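Local coordinates for UPF0249 protein EF_3048 (Enterococcus faecalis, PDB 2I5I) that probably removes acetyl groups from acetylated carbohydrates, a step in oligosaccharide breakdown, as a magnesium-dependent hydrolase of the YdjC family, at residues N108-D111 with A112-I115; A256-E259 with S260-M263. One frame throughout, in Å; residues are numbered along the deposited sequence.

Contact 1. Residues N108-D111 with A112-I115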
loop_
_atom_site.group_PDB
_atom_site.type_symbol
_atom_site.label_atom_id
_atom_site.label_comp_id
_atom_site.label_asym_id
_atom_site.label_seq_id
_atom_site.Cartn_x
_atom_site.Cartn_y
_atom_site.Cartn_z
ATOM N N ASN A 108 27.956 -19.059 16.393
ATOM C CA ASN A 108 27.826 -17.625 16.613
ATOM C C ASN A 108 27.431 -16.906 15.326
ATOM O O ASN A 108 26.575 -16.026 15.312
ATOM C CB ASN A 108 29.119 -17.024 17.160
ATOM C CG ASN A 108 29.441 -17.575 18.543
ATOM O OD1 ASN A 108 28.512 -17.885 19.301
ATOM N ND2 ASN A 108 30.718 -17.701 18.877
ATOM N N GLU A 109 28.108 -17.298 14.250
ATOM C CA GLU A 109 27.809 -16.643 12.970
ATOM C C GLU A 109 26.388 -16.964 12.519
ATOM O O GLU A 109 25.649 -16.068 12.086
ATOM C CB GLU A 109 28.835 -17.054 11.911
ATOM C CG GLU A 109 28.454 -16.642 10.494
ATOM C CD GLU A 109 28.355 -15.148 10.286
ATOM O OE1 GLU A 109 28.955 -14.385 11.071
ATOM O OE2 GLU A 109 27.709 -14.725 9.293
ATOM N N TRP A 110 25.978 -18.232 12.607
ATOM C CA TRP A 110 24.607 -18.550 12.170
ATOM C C TRP A 110 23.584 -17.888 13.069
ATOM O O TRP A 110 22.526 -17.414 12.634
ATOM C CB TRP A 110 24.456 -20.070 12.082
ATOM C CG TRP A 110 25.052 -20.648 10.830
ATOM C CD1 TRP A 110 25.633 -19.997 9.774
ATOM C CD2 TRP A 110 25.110 -22.046 10.516
ATOM N NE1 TRP A 110 26.043 -20.917 8.834
ATOM C CE2 TRP A 110 25.740 -22.184 9.258
ATOM C CE3 TRP A 110 24.692 -23.193 11.185
ATOM C CZ2 TRP A 110 25.945 -23.436 8.680
ATOM C CZ3 TRP A 110 24.902 -24.433 10.602
ATOM C CH2 TRP A 110 25.526 -24.559 9.359
ATOM N N ASP A 111 23.877 -17.811 14.372
ATOM C CA ASP A 111 22.990 -17.096 15.283
ATOM C C ASP A 111 22.876 -15.646 14.820
ATOM O O ASP A 111 21.801 -15.051 14.751
ATOM C CB ASP A 111 23.541 -17.199 16.696
ATOM C CG ASP A 111 22.804 -16.406 17.755
ATOM O OD1 ASP A 111 21.666 -16.786 18.130
ATOM O OD2 ASP A 111 23.360 -15.401 18.231
ATOM N N ALA A 112 24.005 -15.047 14.491
ATOM C CA ALA A 112 24.049 -13.692 13.951
ATOM C C ALA A 112 23.230 -13.576 12.665
ATOM O O ALA A 112 22.572 -12.561 12.435
ATOM C CB ALA A 112 25.499 -13.319 13.696
ATOM N N GLN A 113 23.258 -14.611 11.826
ATOM C CA GLN A 113 22.516 -14.557 10.568
ATOM C C GLN A 113 21.024 -14.570 10.820
ATOM O O GLN A 113 20.203 -14.006 10.104
ATOM C CB GLN A 113 22.916 -15.721 9.650
ATOM C CG GLN A 113 24.248 -15.420 8.954
ATOM C CD GLN A 113 24.781 -16.588 8.147
ATOM O OE1 GLN A 113 24.063 -17.395 7.546
ATOM N NE2 GLN A 113 26.107 -16.708 8.096
ATOM N N ILE A 114 20.642 -15.244 11.901
ATOM C CA ILE A 114 19.213 -15.332 12.210
ATOM C C ILE A 114 18.746 -14.001 12.752
ATOM O O ILE A 114 17.695 -13.501 12.357
ATOM C CB ILE A 114 18.916 -16.475 13.198
ATOM C CG1 ILE A 114 19.100 -17.843 12.551
ATOM C CG2 ILE A 114 17.542 -16.301 13.816
ATOM C CD1 ILE A 114 19.134 -19.000 13.533
ATOM N N ILE A 115 19.545 -13.416 13.647
ATOM C CA ILE A 115 19.198 -12.094 14.177
ATOM C C ILE A 115 19.132 -11.051 13.063
ATOM O O ILE A 115 18.271 -10.176 13.073
ATOM C CB ILE A 115 20.204 -11.669 15.245
ATOM C CG1 ILE A 115 19.960 -12.485 16.541
ATOM C CG2 ILE A 115 20.210 -10.198 15.529
ATOM C CD1 ILE A 115 21.196 -13.287 16.833
#

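Contact 2. Residues A256-E259 with S260-M263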
loop_
_atom_site.group_PDB
_atom_site.type_symbol
_atom_site.label_atom_id
_atom_site.label_comp_id
_atom_site.label_asym_id
_atom_site.label_seq_id
_atom_site.Cartn_x
_atom_site.Cartn_y
_atom_site.Cartn_z
ATOM N N ALA A 256 2.024 -26.788 0.384
ATOM C CA ALA A 256 2.182 -26.229 1.708
ATOM C C ALA A 256 3.471 -25.464 1.914
ATOM O O ALA A 256 4.328 -25.342 1.043
ATOM C CB ALA A 256 2.118 -27.404 2.696
ATOM N N ASN A 257 3.633 -24.958 3.133
ATOM C CA ASN A 257 4.836 -24.224 3.518
ATOM C C ASN A 257 5.256 -24.697 4.908
ATOM O O ASN A 257 4.578 -25.604 5.412
ATOM C CB ASN A 257 4.625 -22.713 3.465
ATOM C CG ASN A 257 3.444 -22.247 4.287
ATOM O OD1 ASN A 257 3.261 -22.664 5.436
ATOM N ND2 ASN A 257 2.650 -21.378 3.669
ATOM N N TYR A 258 6.326 -24.159 5.467
ATOM C CA TYR A 258 6.795 -24.647 6.773
ATOM C C TYR A 258 5.909 -24.227 7.928
ATOM O O TYR A 258 6.186 -24.596 9.079
ATOM C CB TYR A 258 8.245 -24.219 7.038
ATOM C CG TYR A 258 9.314 -25.152 6.513
ATOM C CD1 TYR A 258 9.700 -25.191 5.189
ATOM C CD2 TYR A 258 9.980 -26.032 7.367
ATOM C CE1 TYR A 258 10.676 -26.039 4.690
ATOM C CE2 TYR A 258 10.956 -26.877 6.890
ATOM C CZ TYR A 258 11.322 -26.902 5.567
ATOM O OH TYR A 258 12.302 -27.752 5.133
ATOM N N GLU A 259 4.823 -23.478 7.741
ATOM C CA GLU A 259 3.833 -23.263 8.781
ATOM C C GLU A 259 3.222 -24.610 9.201
ATOM O O GLU A 259 2.693 -24.753 10.299
ATOM C CB GLU A 259 2.679 -22.351 8.339
ATOM C CG GLU A 259 3.012 -20.878 8.193
ATOM C CD GLU A 259 3.535 -20.231 9.462
ATOM O OE1 GLU A 259 3.148 -20.640 10.587
ATOM O OE2 GLU A 259 4.361 -19.294 9.347
ATOM N N SER A 260 3.287 -25.604 8.335
ATOM C CA SER A 260 2.786 -26.947 8.555
ATOM C C SER A 260 3.685 -27.737 9.517
ATOM O O SER A 260 3.316 -28.829 9.964
ATOM C CB SER A 260 2.689 -27.720 7.244
ATOM O OG SER A 260 3.981 -28.047 6.755
ATOM N N LEU A 261 4.836 -27.165 9.831
ATOM C CA LEU A 261 5.847 -27.732 10.706
ATOM C C LEU A 261 6.244 -26.817 11.856
ATOM O O LEU A 261 7.320 -26.976 12.431
ATOM C CB LEU A 261 7.114 -28.063 9.904
ATOM C CG LEU A 261 6.975 -29.154 8.838
ATOM C CD1 LEU A 261 8.241 -29.220 7.996
ATOM C CD2 LEU A 261 6.641 -30.497 9.480
ATOM N N ALA A 262 5.390 -25.874 12.217
ATOM C CA ALA A 262 5.620 -24.931 13.278
ATOM C C ALA A 262 5.687 -25.678 14.622
ATOM O O ALA A 262 4.917 -26.617 14.831
ATOM C CB ALA A 262 4.548 -23.873 13.330
HETATM N N MSE A 263 6.614 -25.212 15.417
HETATM C CA MSE A 263 7.031 -25.747 16.701
HETATM C C MSE A 263 6.345 -25.108 17.892
HETATM O O MSE A 263 6.427 -23.914 18.214
HETATM O OXT MSE A 263 5.683 -25.958 18.535
HETATM C CB MSE A 263 8.566 -25.630 16.805
HETATM C CG MSE A 263 9.150 -26.894 16.158
HETATM SE SE MSE A 263 10.847 -26.721 15.651
HETATM C CE MSE A 263 11.721 -26.734 17.208
#

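Contact 1. Residues N108-D111 with A112-I115
Gln113 NE2 meets the edge of the Trp110 indole in the plane of the ring, 3.7 Å from CD1, while the amide plane of Gln113 stands 68° to the ring. The same amide is turned 62° against the carboxylate of Glu109, one helical turn earlier. Between these two groups runs a nearly straight hydrogen bond, Gln113 NE2 to Glu109 OE2 at 2.8 Å, with an N-H...O angle of 173°. The carboxylate oxygen lies in the amide plane of Gln113 and offers its anti lone pair. Glu109 gets there with CG anti to the main-chain N and a bend at chi2, whereas the Gln113 chain is extended beyond CG. Beneath the side chains, the i to i+4 bond from Gln113 N to Glu109 O, 2.8 Å, ties the same two residues through the backbone.

Both ends of the pair are engaged further: the Glu109 oxygens accept from Ile75 N and Leu76 N, and Gln113 OE1 accepts from Thr66 N. On another side of helix 103-117, Asp111 is bound by Lys150 and Tyr151 and by Lys6 of a second subunit. The buried Glu109 carboxylate, met by N-H donors from Ile75, Leu76 and Gln113, would probably be stabilised as the anion, and the Gln113 amide, gripped at its oxygen and its nitrogen, has its flip fixed near the predicted magnesium ligand His130.

Contact 2. Residues A256-E259 with S260-M263
Ser260 reaches back to the carbonyl of Asn257 with both its hydroxyl and its backbone N-H, and these two bonds are the heart of a tight turn just after strand 254-256. Ser260 OG donates to Asn257 O at 2.9 Å, arriving only 15° from the carbonyl plane. The torsion that permits this sets OG between the backbone N and the carbonyl carbon (chi1 71°), which folds the hydroxyl back over the turn. Ser260 N, 3.2 Å from Asn257 O, comes instead from above the carbonyl plane, so one oxygen serves two donors from different directions. The next i to i+3 bond, Leu261 N to Tyr258 O at 3.0 Å, likewise approaches from above the plane, and a weak one from Ala262 N to Glu259 O follows at 3.5 Å.

Ahead of these bonds lies an Asx turn: Asn257 OD1 accepts from Glu259 N at 2.9 Å, so the asparagine side chain holds the start of the 3-10 turn while its main chain receives Ser260. On the apolar side, Leu261 CD1 approaches the Tyr258 ring obliquely, 3.7 Å from CD2, and Pro177 touches both side chains.

Farther out, Tyr258 stacks on His126 and its OH is hydrogen-bonded to Glu210, while Glu259 OE1 forms a salt bridge with Arg123 of a third subunit. Asn257 and Glu259 also pack on Met118 of that subunit. The buried serine hydroxyl thus finds its acceptor within its own turn, and the turn is pinned at both Asn257 polar oxygens; the Glu259 carboxylate, on the same turn, is charge-paired across the subunit interface.

From the N terminus, the chain first reaches contact 1, a turn within helix 103-117 that closes no loop beyond its own i to i+4 spacing; its side chains pack against both strand 60-65 and helix 138-151. Contact 2 comes much later, where strand 254-256 of the parallel sheet, paired with strand 6-11, gives way to the C-terminal tail. The two are in series, neither nested nor crossing, with centres 22 Å apart and nearest atoms about 11 Å apart. The assembly brings such regions together between chains: Ile115 of the third subunit packs on Ala256, and Ala112 packs on Leu254 of the second subunit.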